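Local coordinates for protein post-proline cleaving enzyme (Rickettsia typhi, PDB 4HVT) that probably cleaves oligopeptides on the carboxyl side of proline, acting as a serine peptidase of the prolyl oligopeptidase family, at residues Thr73-Ile78 with Pro421-Trp426; Pro215-Ile220 with Ala230-Glu235; Gln284-Pro289 with Asp329-Glu334; Pro463-Tyr468 with Leu513-Gly518. All coordinates share one frame; numbering follows the deposited sequence.

Interaction 1: Thr73-Ile78 with Pro421-Trp426; sequences TPYGVI and PTIYLW
Tyr75 places CG beside its own backbone N (chi1 -63°), which swings the phenol toward Pro421 and Ile423. Ile423 carries CG1 anti to its carbonyl carbon (chi1 -50°), and the extended branch beyond it sends CD1 out against both Thr73 and the tyrosine. Thr73 CG2 and Ile423 CD1 meet tip to tip at 3.7 Å, and the same CD1 lies 3.7 Å from Tyr75 CD1. Thr73 CG2 also rests over one face of the Tyr75 ring, offset toward the rim. At the far end of the phenol, Pro421 lies across the side chain at about a right angle: CB sits at the ring edge and CG is 3.3 Å from Tyr75 OH. Further along, Ile78 CD1 and Leu425 CD1 press together at 3.4 Å, a tight fit for two methyl groups.

The direct contacts are thus apolar, while polar cohesion comes from one water, which donates to Pro421 O at 2.8 Å and also hydrogen-bonds Thr73 OG1 (2.7 Å) and Tyr75 OH (3.0 Å).

The contact joins the first and last blades of the seven-bladed beta-propeller by packing rather than strand pairing. Pro74, Val77 and Ile78 lean on strand 82-87 of the first blade; in the last, strand 422-426 lies between strands 410-415 and 432-436, with Thr413 and Leu411 touching Tyr75 and Ile78.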
# COMPACT_ATOMS: atom_id res chain seq x y z
N THR A 73 -13.53 14.55 2.01
CA THR A 73 -12.45 15.49 1.76
C THR A 73 -11.81 15.19 0.43
O THR A 73 -11.34 14.04 0.23
CB THR A 73 -11.41 15.43 2.88
OG1 THR A 73 -12.07 15.81 4.10
CG2 THR A 73 -10.29 16.40 2.60
N PRO A 74 -11.77 16.21 -0.47
CA PRO A 74 -11.14 15.97 -1.79
C PRO A 74 -9.63 16.25 -1.75
O PRO A 74 -9.19 17.35 -1.99
CB PRO A 74 -11.87 16.97 -2.69
CG PRO A 74 -12.16 18.13 -1.78
CD PRO A 74 -12.42 17.53 -0.43
N TYR A 75 -8.84 15.26 -1.39
CA TYR A 75 -7.40 15.42 -1.27
C TYR A 75 -6.82 15.66 -2.66
O TYR A 75 -7.36 15.22 -3.69
CB TYR A 75 -6.79 14.17 -0.61
CG TYR A 75 -7.30 13.97 0.79
CD1 TYR A 75 -6.83 14.77 1.82
CD2 TYR A 75 -8.27 13.02 1.09
CE1 TYR A 75 -7.29 14.63 3.09
CE2 TYR A 75 -8.74 12.88 2.39
CZ TYR A 75 -8.25 13.71 3.37
OH TYR A 75 -8.72 13.59 4.65
N GLY A 76 -5.73 16.37 -2.72
CA GLY A 76 -5.12 16.61 -4.03
C GLY A 76 -3.66 16.93 -4.09
O GLY A 76 -2.96 16.81 -3.12
N VAL A 77 -3.23 17.36 -5.28
CA VAL A 77 -1.84 17.73 -5.59
C VAL A 77 -1.89 18.99 -6.48
O VAL A 77 -2.72 19.11 -7.40
CB VAL A 77 -1.09 16.57 -6.27
CG1 VAL A 77 -1.68 16.22 -7.57
CG2 VAL A 77 0.35 16.93 -6.49
N ILE A 78 -1.00 19.96 -6.21
CA ILE A 78 -0.88 21.18 -6.96
C ILE A 78 0.11 21.02 -8.12
O ILE A 78 1.27 20.64 -7.92
CB ILE A 78 -0.36 22.31 -6.09
CG1 ILE A 78 -1.44 22.64 -4.99
CG2 ILE A 78 -0.00 23.54 -6.94
CD1 ILE A 78 -1.03 23.60 -3.89
N PRO A 421 -8.29 14.68 9.30
CA PRO A 421 -7.18 15.36 8.66
C PRO A 421 -7.54 16.78 8.30
O PRO A 421 -8.70 17.09 7.90
CB PRO A 421 -6.90 14.55 7.40
CG PRO A 421 -7.50 13.19 7.71
CD PRO A 421 -8.71 13.48 8.56
N THR A 422 -6.56 17.67 8.52
CA THR A 422 -6.60 19.03 8.01
C THR A 422 -5.63 19.11 6.84
O THR A 422 -4.53 18.51 6.88
CB THR A 422 -6.20 20.05 9.07
OG1 THR A 422 -7.14 20.05 10.15
CG2 THR A 422 -6.14 21.50 8.50
N ILE A 423 -6.02 19.83 5.79
CA ILE A 423 -5.10 20.06 4.62
C ILE A 423 -4.57 21.47 4.74
O ILE A 423 -5.33 22.44 4.96
CB ILE A 423 -5.80 19.93 3.27
CG1 ILE A 423 -6.62 18.63 3.19
CG2 ILE A 423 -4.78 20.02 2.11
CD1 ILE A 423 -7.32 18.41 1.87
N TYR A 424 -3.24 21.59 4.64
CA TYR A 424 -2.54 22.83 4.71
C TYR A 424 -1.81 23.13 3.41
O TYR A 424 -1.33 22.19 2.78
CB TYR A 424 -1.54 22.83 5.84
CG TYR A 424 -2.02 22.44 7.18
CD1 TYR A 424 -2.21 21.11 7.52
CD2 TYR A 424 -2.25 23.41 8.17
CE1 TYR A 424 -2.62 20.77 8.80
CE2 TYR A 424 -2.66 23.06 9.41
CZ TYR A 424 -2.88 21.75 9.72
OH TYR A 424 -3.31 21.39 11.02
N LEU A 425 -1.77 24.41 3.02
CA LEU A 425 -1.00 24.86 1.92
C LEU A 425 0.35 25.30 2.44
O LEU A 425 0.45 26.15 3.33
CB LEU A 425 -1.66 26.02 1.22
CG LEU A 425 -0.97 26.63 -0.00
CD1 LEU A 425 -0.94 25.63 -1.17
CD2 LEU A 425 -1.71 27.90 -0.40
N TRP A 426 1.41 24.75 1.88
CA TRP A 426 2.74 25.28 2.12
C TRP A 426 2.96 26.40 1.14
O TRP A 426 3.01 26.19 -0.05
CB TRP A 426 3.78 24.16 1.92
CG TRP A 426 5.23 24.57 2.08
CD1 TRP A 426 6.12 24.82 1.05
CD2 TRP A 426 5.98 24.73 3.29
NE1 TRP A 426 7.37 25.11 1.56
CE2 TRP A 426 7.31 25.10 2.92
CE3 TRP A 426 5.66 24.64 4.66
CZ2 TRP A 426 8.33 25.29 3.87
CZ3 TRP A 426 6.65 24.85 5.59
CH2 TRP A 426 7.99 25.18 5.19
O HOH W 1 -10.27 15.69 6.06

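Interaction 2: Pro215-Ile220 with Ala230-Glu235; sequences PNSLYI and AKKLFE
Backbone hydrogen bonds tie strand 217-220 to strand 231-235 in antiparallel register, Ile220 and Lys231 forming a reciprocal pair (Ile220 N to Lys231 O, 3.0 Å; Lys231 N to Ile220 O, 3.1 Å). Leu218 N gives a nearly straight bond to Phe234 O (2.9 Å). Leu218 O takes two donors, Leu233 N at 2.8 Å and, weakly, Phe234 N at 3.4 Å, the mark of a one-residue slip in register between Leu218 and Tyr219.

The polar side chains gather where Ser217, Tyr219, Lys232 and Glu235 share a face of the sheet. Lys232 keeps CG anti to its backbone N and turns at chi3 (-76°), which carries NZ back to Ser217 OG in a weak hydrogen bond and to Glu235 OE1 in a salt bridge of 3.1 Å. This approach is on the anti side of the carboxylate, well out of its plane. Glu208 is a further salt-bridge partner of the amine and also takes a hydrogen bond with Tyr219 OH.

Among the apolar contacts, Lys232 CB lies over the Tyr219 ring, 4.1 Å from its centroid, in a CH-pi contact, while Tyr219 CD2 touches Ala230 CB. Leu233, in the bulge, packs CD1 on Ile220 CB at 3.8 Å.

Leu233 and Phe234 facing Leu218 together make a classic beta bulge, here in the hairpin that forms the third and fourth strands of a four-stranded propeller blade, 231-235 being at its edge.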
# COMPACT_ATOMS: atom_id res chain seq x y z
N PRO A 215 6.86 -7.95 -15.54
CA PRO A 215 7.69 -7.73 -16.76
C PRO A 215 9.19 -7.78 -16.46
O PRO A 215 9.65 -7.16 -15.47
CB PRO A 215 7.30 -6.33 -17.20
CG PRO A 215 5.90 -6.13 -16.64
CD PRO A 215 5.95 -6.81 -15.27
N ASN A 216 9.93 -8.49 -17.31
CA ASN A 216 11.36 -8.58 -17.16
C ASN A 216 12.17 -7.62 -18.06
O ASN A 216 13.40 -7.62 -17.98
CB ASN A 216 11.86 -10.01 -17.38
CG ASN A 216 11.85 -10.42 -18.85
OD1 ASN A 216 11.19 -9.81 -19.70
ND2 ASN A 216 12.58 -11.45 -19.17
N SER A 217 11.51 -6.82 -18.87
CA SER A 217 12.23 -6.00 -19.87
C SER A 217 11.85 -4.56 -19.85
O SER A 217 10.74 -4.25 -19.43
CB SER A 217 11.98 -6.56 -21.26
OG SER A 217 12.39 -7.91 -21.35
N LEU A 218 12.74 -3.69 -20.32
CA LEU A 218 12.44 -2.29 -20.57
C LEU A 218 12.62 -2.04 -22.03
O LEU A 218 13.60 -2.53 -22.63
CB LEU A 218 13.43 -1.41 -19.79
CG LEU A 218 13.31 -1.45 -18.25
CD1 LEU A 218 14.40 -0.59 -17.57
CD2 LEU A 218 11.93 -1.01 -17.81
N TYR A 219 11.68 -1.31 -22.59
CA TYR A 219 11.66 -0.86 -23.99
C TYR A 219 11.59 0.66 -24.06
O TYR A 219 10.94 1.34 -23.21
CB TYR A 219 10.45 -1.42 -24.72
CG TYR A 219 10.53 -2.89 -25.13
CD1 TYR A 219 10.28 -3.95 -24.21
CD2 TYR A 219 10.84 -3.23 -26.41
CE1 TYR A 219 10.34 -5.26 -24.60
CE2 TYR A 219 10.92 -4.59 -26.82
CZ TYR A 219 10.67 -5.59 -25.94
OH TYR A 219 10.75 -6.91 -26.42
N ILE A 220 12.25 1.20 -25.08
CA ILE A 220 12.12 2.62 -25.43
C ILE A 220 11.30 2.71 -26.73
O ILE A 220 11.50 1.92 -27.68
CB ILE A 220 13.52 3.30 -25.52
CG1 ILE A 220 13.44 4.79 -25.71
CG2 ILE A 220 14.36 2.67 -26.61
CD1 ILE A 220 14.78 5.52 -25.46
N ALA A 230 9.64 -0.96 -31.22
CA ALA A 230 10.26 -0.48 -29.99
C ALA A 230 11.49 -1.28 -29.68
O ALA A 230 11.51 -2.50 -29.89
CB ALA A 230 9.27 -0.52 -28.84
N LYS A 231 12.50 -0.59 -29.17
CA LYS A 231 13.77 -1.17 -28.91
C LYS A 231 13.91 -1.62 -27.47
O LYS A 231 13.82 -0.85 -26.56
CB LYS A 231 14.89 -0.18 -29.29
CG LYS A 231 14.89 0.22 -30.76
CD LYS A 231 15.59 -0.80 -31.66
CE LYS A 231 15.69 -0.35 -33.14
NZ LYS A 231 16.21 1.03 -33.33
N LYS A 232 14.20 -2.90 -27.29
CA LYS A 232 14.50 -3.43 -25.97
C LYS A 232 15.83 -2.86 -25.47
O LYS A 232 16.85 -2.96 -26.17
CB LYS A 232 14.58 -4.96 -25.97
CG LYS A 232 14.82 -5.48 -24.56
CD LYS A 232 14.74 -6.98 -24.44
CE LYS A 232 13.37 -7.48 -24.46
NZ LYS A 232 13.46 -8.97 -24.17
N LEU A 233 15.83 -2.29 -24.27
CA LEU A 233 17.06 -1.75 -23.69
C LEU A 233 17.65 -2.56 -22.56
O LEU A 233 18.87 -2.40 -22.25
CB LEU A 233 16.83 -0.35 -23.15
CG LEU A 233 16.45 0.69 -24.19
CD1 LEU A 233 16.44 2.04 -23.53
CD2 LEU A 233 17.39 0.70 -25.41
N PHE A 234 16.84 -3.38 -21.90
CA PHE A 234 17.31 -4.01 -20.68
C PHE A 234 16.42 -5.20 -20.40
O PHE A 234 15.24 -5.14 -20.69
CB PHE A 234 17.31 -3.04 -19.49
CG PHE A 234 18.15 -3.55 -18.35
CD1 PHE A 234 19.53 -3.71 -18.51
CD2 PHE A 234 17.54 -4.02 -17.18
CE1 PHE A 234 20.33 -4.27 -17.48
CE2 PHE A 234 18.30 -4.55 -16.17
CZ PHE A 234 19.69 -4.68 -16.30
N GLU A 235 17.02 -6.29 -19.90
CA GLU A 235 16.27 -7.48 -19.49
C GLU A 235 16.88 -8.06 -18.24
O GLU A 235 18.12 -8.07 -18.09
CB GLU A 235 16.21 -8.53 -20.59
CG GLU A 235 15.39 -9.74 -20.24
CD GLU A 235 15.52 -10.87 -21.27
OE1 GLU A 235 15.46 -10.58 -22.48
OE2 GLU A 235 15.67 -12.04 -20.87

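Interaction 3: Gln284-Pro289 with Asp329-Glu334; sequences QKINMP and DLLKTE
Gln284 opens the contact by lying across Leu331 at about a right angle, its OE1 3.5 Å from Leu331 CD1. Here the end of the outermost strand of one beta-propeller blade, 282-285, meets the loop between strands 322-326 and 341-344 of the next. At Lys285 it is the backbone that touches: its O is 3.5 Å from Leu331 CD2, the methyl that also reaches Ile286 CG1. Ile286 then runs side by side with Leu330, both side chains pointing the same way, and it turns its CA-H to Leu330 O. That carbonyl is gripped more firmly by Asn287 N, at 2.8 Å and almost in line with the C=O bond. Asn287 has CG anti to its backbone N (chi1 -170°), which lays the amide alongside Lys332 and Thr333. Its ND2 donates to a water at 3.2 Å, and the same water accepts from Glu334 N, also at 3.2 Å. Lys337 helps fasten the loop, its NZ hydrogen-bonding to Asn287 O, Asp329 O and Lys332 O and so bringing together carbonyls from the two segments. Trp304 flanks both Met288 and Leu330, and Met288 crosses this leucine at a slant, CG 3.7 Å from Leu330 CD2.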
# COMPACT_ATOMS: atom_id res chain seq x y z
N GLN A 284 25.11 2.67 -16.93
CA GLN A 284 26.20 2.59 -15.97
C GLN A 284 25.70 2.14 -14.60
O GLN A 284 24.73 2.67 -14.11
CB GLN A 284 26.92 3.88 -15.87
CG GLN A 284 27.68 4.24 -17.14
CD GLN A 284 28.28 5.62 -17.01
OE1 GLN A 284 27.57 6.66 -17.09
NE2 GLN A 284 29.57 5.65 -16.73
N LYS A 285 26.38 1.14 -14.06
CA LYS A 285 25.96 0.48 -12.83
C LYS A 285 26.23 1.35 -11.62
O LYS A 285 27.31 1.92 -11.48
CB LYS A 285 26.68 -0.88 -12.67
CG LYS A 285 26.08 -1.78 -11.60
CD LYS A 285 26.87 -3.12 -11.56
CE LYS A 285 26.01 -4.27 -11.11
NZ LYS A 285 25.35 -3.94 -9.82
N ILE A 286 25.20 1.52 -10.78
CA ILE A 286 25.31 2.28 -9.54
C ILE A 286 26.02 1.42 -8.47
O ILE A 286 25.70 0.24 -8.29
CB ILE A 286 23.91 2.73 -9.05
CG1 ILE A 286 23.41 3.84 -9.94
CG2 ILE A 286 23.94 3.14 -7.59
CD1 ILE A 286 21.96 4.12 -9.77
N ASN A 287 27.02 2.05 -7.83
CA ASN A 287 27.77 1.47 -6.75
C ASN A 287 27.23 2.04 -5.42
O ASN A 287 27.64 3.14 -4.97
CB ASN A 287 29.27 1.78 -6.92
CG ASN A 287 30.15 1.00 -5.94
OD1 ASN A 287 29.64 0.40 -5.01
ND2 ASN A 287 31.46 0.94 -6.20
N MET A 288 26.24 1.31 -4.89
CA MET A 288 25.68 1.58 -3.56
C MET A 288 25.38 0.23 -2.92
O MET A 288 25.36 -0.83 -3.61
CB MET A 288 24.36 2.40 -3.63
CG MET A 288 24.51 3.85 -4.14
SD MET A 288 25.41 4.90 -2.97
CE MET A 288 24.06 5.13 -1.80
N PRO A 289 25.23 0.21 -1.59
CA PRO A 289 24.83 -1.06 -0.97
C PRO A 289 23.62 -1.68 -1.67
O PRO A 289 22.68 -0.99 -2.01
CB PRO A 289 24.55 -0.65 0.50
CG PRO A 289 25.39 0.55 0.73
CD PRO A 289 25.30 1.31 -0.60
N ASP A 329 28.46 10.74 -7.98
CA ASP A 329 29.15 9.86 -7.05
C ASP A 329 28.48 8.49 -6.97
O ASP A 329 29.10 7.54 -6.49
CB ASP A 329 29.26 10.44 -5.65
CG ASP A 329 30.43 11.40 -5.48
OD1 ASP A 329 31.33 11.46 -6.34
OD2 ASP A 329 30.43 12.06 -4.44
N LEU A 330 27.28 8.33 -7.50
CA LEU A 330 26.67 6.99 -7.58
C LEU A 330 27.47 6.01 -8.40
O LEU A 330 27.41 4.83 -8.14
CB LEU A 330 25.29 7.05 -8.19
CG LEU A 330 24.21 7.71 -7.36
CD1 LEU A 330 22.93 7.91 -8.16
CD2 LEU A 330 23.91 6.92 -6.11
N LEU A 331 28.20 6.53 -9.37
CA LEU A 331 28.98 5.69 -10.31
C LEU A 331 30.39 5.41 -9.87
O LEU A 331 31.14 4.70 -10.60
CB LEU A 331 28.91 6.37 -11.69
CG LEU A 331 27.49 6.59 -12.23
CD1 LEU A 331 27.51 7.19 -13.64
CD2 LEU A 331 26.71 5.29 -12.18
N LYS A 332 30.80 5.95 -8.73
CA LYS A 332 32.19 5.97 -8.32
C LYS A 332 32.44 4.94 -7.24
O LYS A 332 31.52 4.53 -6.49
CB LYS A 332 32.60 7.37 -7.80
CG LYS A 332 32.43 8.46 -8.82
CD LYS A 332 33.25 9.70 -8.48
CE LYS A 332 33.02 10.80 -9.52
NZ LYS A 332 34.15 11.75 -9.57
N THR A 333 33.72 4.52 -7.14
CA THR A 333 34.11 3.67 -6.02
C THR A 333 34.01 4.47 -4.73
O THR A 333 33.99 5.71 -4.75
CB THR A 333 35.57 3.20 -6.13
OG1 THR A 333 36.44 4.34 -6.25
CG2 THR A 333 35.72 2.30 -7.36
N GLU A 334 33.94 3.75 -3.62
CA GLU A 334 33.99 4.37 -2.30
C GLU A 334 35.17 5.36 -2.17
O GLU A 334 35.00 6.45 -1.62
CB GLU A 334 34.07 3.30 -1.21
CG GLU A 334 34.40 3.83 0.19
CD GLU A 334 34.55 2.74 1.25
OE1 GLU A 334 33.92 1.68 1.15
OE2 GLU A 334 35.31 2.94 2.21
O HOH W 2 33.59 0.56 -3.86

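Interaction 4: Pro463-Tyr468 with Leu513-Gly518; sequences PYFLVY and LANIRG
The Phe465 ring is met at its edge by two oxygens, Asn515 OD1 and Leu513 O, both near the ring plane. Asn515 OD1 lies closer, 3.2 Å from Phe465 CE2, and from its place near the ring plane it faces the slightly positive hydrogens of the aromatic rim, the amide plane itself standing at 90° to the ring. The other end of the amide is also held: Asn515 ND2 hydrogen-bonds Glu521, and Asn492 O weakly, which should fix the amide's rotation. Pro463 crosses the asparagine at about a right angle, its CB 3.7 Å from Asn515 OD1.

Between the backbones the pairing is antiparallel. Phe465 and Leu513 exchange two hydrogen bonds, Phe465 N to Leu513 O at 2.8 Å and Leu513 N to Phe465 O at 2.9 Å. Asn515 N continues the ladder to Pro463 O, also at 2.9 Å, just where the chain leaves the sheet in an inverse gamma turn centred on Asn515. Tyr464 and Ala514 form the non-hydrogen-bonded pair between these links, and Tyr464 CA comes 3.2 Å from Leu513 O. With CG wedged between its backbone N and carbonyl carbon (chi1 65°), Tyr464 directs its ring away from Ala514, toward Val512 and helix 536-551.

The pairing belongs to the central sheet of the alpha/beta-hydrolase domain, where strand 461-469 runs between 447-455 and 510-514, antiparallel to both. Strand 480-483 follows beyond 510-514, and helix 536-551 covers the Tyr464 side, meeting that residue through Val545 and Glu548.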
# COMPACT_ATOMS: atom_id res chain seq x y z
N PRO A 463 4.43 -1.53 20.71
CA PRO A 463 3.46 -0.46 20.76
C PRO A 463 2.10 -0.92 20.29
O PRO A 463 1.99 -1.78 19.40
CB PRO A 463 3.97 0.56 19.74
CG PRO A 463 5.38 0.21 19.49
CD PRO A 463 5.47 -1.29 19.71
N TYR A 464 1.07 -0.33 20.86
CA TYR A 464 -0.23 -0.41 20.28
C TYR A 464 -1.04 0.86 20.58
O TYR A 464 -0.79 1.57 21.56
CB TYR A 464 -1.01 -1.66 20.71
CG TYR A 464 -1.40 -1.81 22.17
CD1 TYR A 464 -0.51 -2.37 23.10
CD2 TYR A 464 -2.65 -1.47 22.60
CE1 TYR A 464 -0.86 -2.57 24.44
CE2 TYR A 464 -3.01 -1.68 23.92
CZ TYR A 464 -2.13 -2.24 24.84
OH TYR A 464 -2.57 -2.36 26.18
N PHE A 465 -1.98 1.13 19.69
CA PHE A 465 -2.89 2.26 19.71
C PHE A 465 -4.31 1.81 20.03
O PHE A 465 -4.89 0.92 19.36
CB PHE A 465 -2.80 3.03 18.42
CG PHE A 465 -1.48 3.69 18.25
CD1 PHE A 465 -1.24 4.96 18.75
CD2 PHE A 465 -0.44 3.02 17.65
CE1 PHE A 465 0.02 5.56 18.62
CE2 PHE A 465 0.81 3.56 17.54
CZ PHE A 465 1.05 4.87 17.97
N LEU A 466 -4.85 2.41 21.09
CA LEU A 466 -6.13 2.05 21.60
C LEU A 466 -7.07 3.27 21.45
O LEU A 466 -6.72 4.37 21.91
CB LEU A 466 -5.96 1.72 23.08
CG LEU A 466 -7.24 1.52 23.87
CD1 LEU A 466 -8.06 0.31 23.45
CD2 LEU A 466 -6.88 1.42 25.36
N VAL A 467 -8.23 3.09 20.81
CA VAL A 467 -9.22 4.16 20.61
C VAL A 467 -10.58 3.67 21.12
O VAL A 467 -11.02 2.54 20.81
CB VAL A 467 -9.38 4.54 19.12
CG1 VAL A 467 -10.52 5.53 18.90
CG2 VAL A 467 -8.09 5.15 18.63
N TYR A 468 -11.23 4.49 21.94
CA TYR A 468 -12.52 4.11 22.50
C TYR A 468 -13.38 5.35 22.73
O TYR A 468 -12.91 6.51 22.68
CB TYR A 468 -12.40 3.28 23.80
CG TYR A 468 -11.65 3.92 24.94
CD1 TYR A 468 -10.27 3.75 25.11
CD2 TYR A 468 -12.34 4.68 25.88
CE1 TYR A 468 -9.61 4.34 26.19
CE2 TYR A 468 -11.68 5.26 26.94
CZ TYR A 468 -10.32 5.06 27.10
OH TYR A 468 -9.71 5.71 28.16
N LEU A 513 -4.77 -1.06 17.23
CA LEU A 513 -3.75 -1.31 16.20
C LEU A 513 -2.46 -1.67 16.89
O LEU A 513 -1.94 -0.86 17.66
CB LEU A 513 -3.51 -0.02 15.38
CG LEU A 513 -2.46 -0.06 14.26
CD1 LEU A 513 -2.99 -0.89 13.14
CD2 LEU A 513 -2.23 1.38 13.80
N ALA A 514 -1.91 -2.82 16.55
CA ALA A 514 -0.67 -3.33 17.15
C ALA A 514 0.54 -3.27 16.20
O ALA A 514 0.53 -3.82 15.12
CB ALA A 514 -0.88 -4.75 17.64
N ASN A 515 1.59 -2.59 16.64
CA ASN A 515 2.78 -2.39 15.84
C ASN A 515 3.79 -3.51 16.05
O ASN A 515 4.92 -3.37 16.54
CB ASN A 515 3.35 -1.00 16.18
CG ASN A 515 2.35 0.09 15.87
OD1 ASN A 515 1.74 0.64 16.77
ND2 ASN A 515 2.17 0.40 14.58
N ILE A 516 3.35 -4.67 15.63
CA ILE A 516 4.13 -5.87 15.85
C ILE A 516 5.40 -5.99 14.99
O ILE A 516 5.54 -5.35 13.94
CB ILE A 516 3.26 -7.14 15.63
CG1 ILE A 516 2.93 -7.37 14.13
CG2 ILE A 516 2.03 -7.06 16.56
CD1 ILE A 516 1.92 -8.51 13.87
N ARG A 517 6.34 -6.78 15.48
CA ARG A 517 7.58 -6.99 14.70
C ARG A 517 7.28 -7.64 13.34
O ARG A 517 6.21 -8.22 13.16
CB ARG A 517 8.62 -7.73 15.51
CG ARG A 517 9.29 -6.82 16.54
CD ARG A 517 10.18 -7.55 17.50
NE ARG A 517 9.42 -8.36 18.47
CZ ARG A 517 9.97 -9.05 19.47
NH1 ARG A 517 11.29 -9.02 19.66
NH2 ARG A 517 9.21 -9.77 20.27
N GLY A 518 8.20 -7.51 12.37
CA GLY A 518 7.91 -7.81 10.95
C GLY A 518 7.64 -6.48 10.25
O GLY A 518 7.87 -6.29 9.05

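Interactions 1, 2 and 3 belong to the beta-propeller, whereas interaction 4 lies in the hydrolase domain and is the most completely buried. Strand pairing carries interactions 2 and 4, regular in the hydrolase sheet but bulged in the blade hairpin, where charged side chains reach a more exposed edge. Interactions 1 and 3 instead join different blades: one is apolar with a water bridge, the other combines leucine packing with a single direct backbone bond. Interaction 2 lies within the third blade and interaction 3 joins the fourth to the fifth, their centres about 23 Å apart, while interaction 1 lies at the seam between the first and last blades. No two of the four touch; interactions 2 and 4 are farthest apart, about 43 Å between centres.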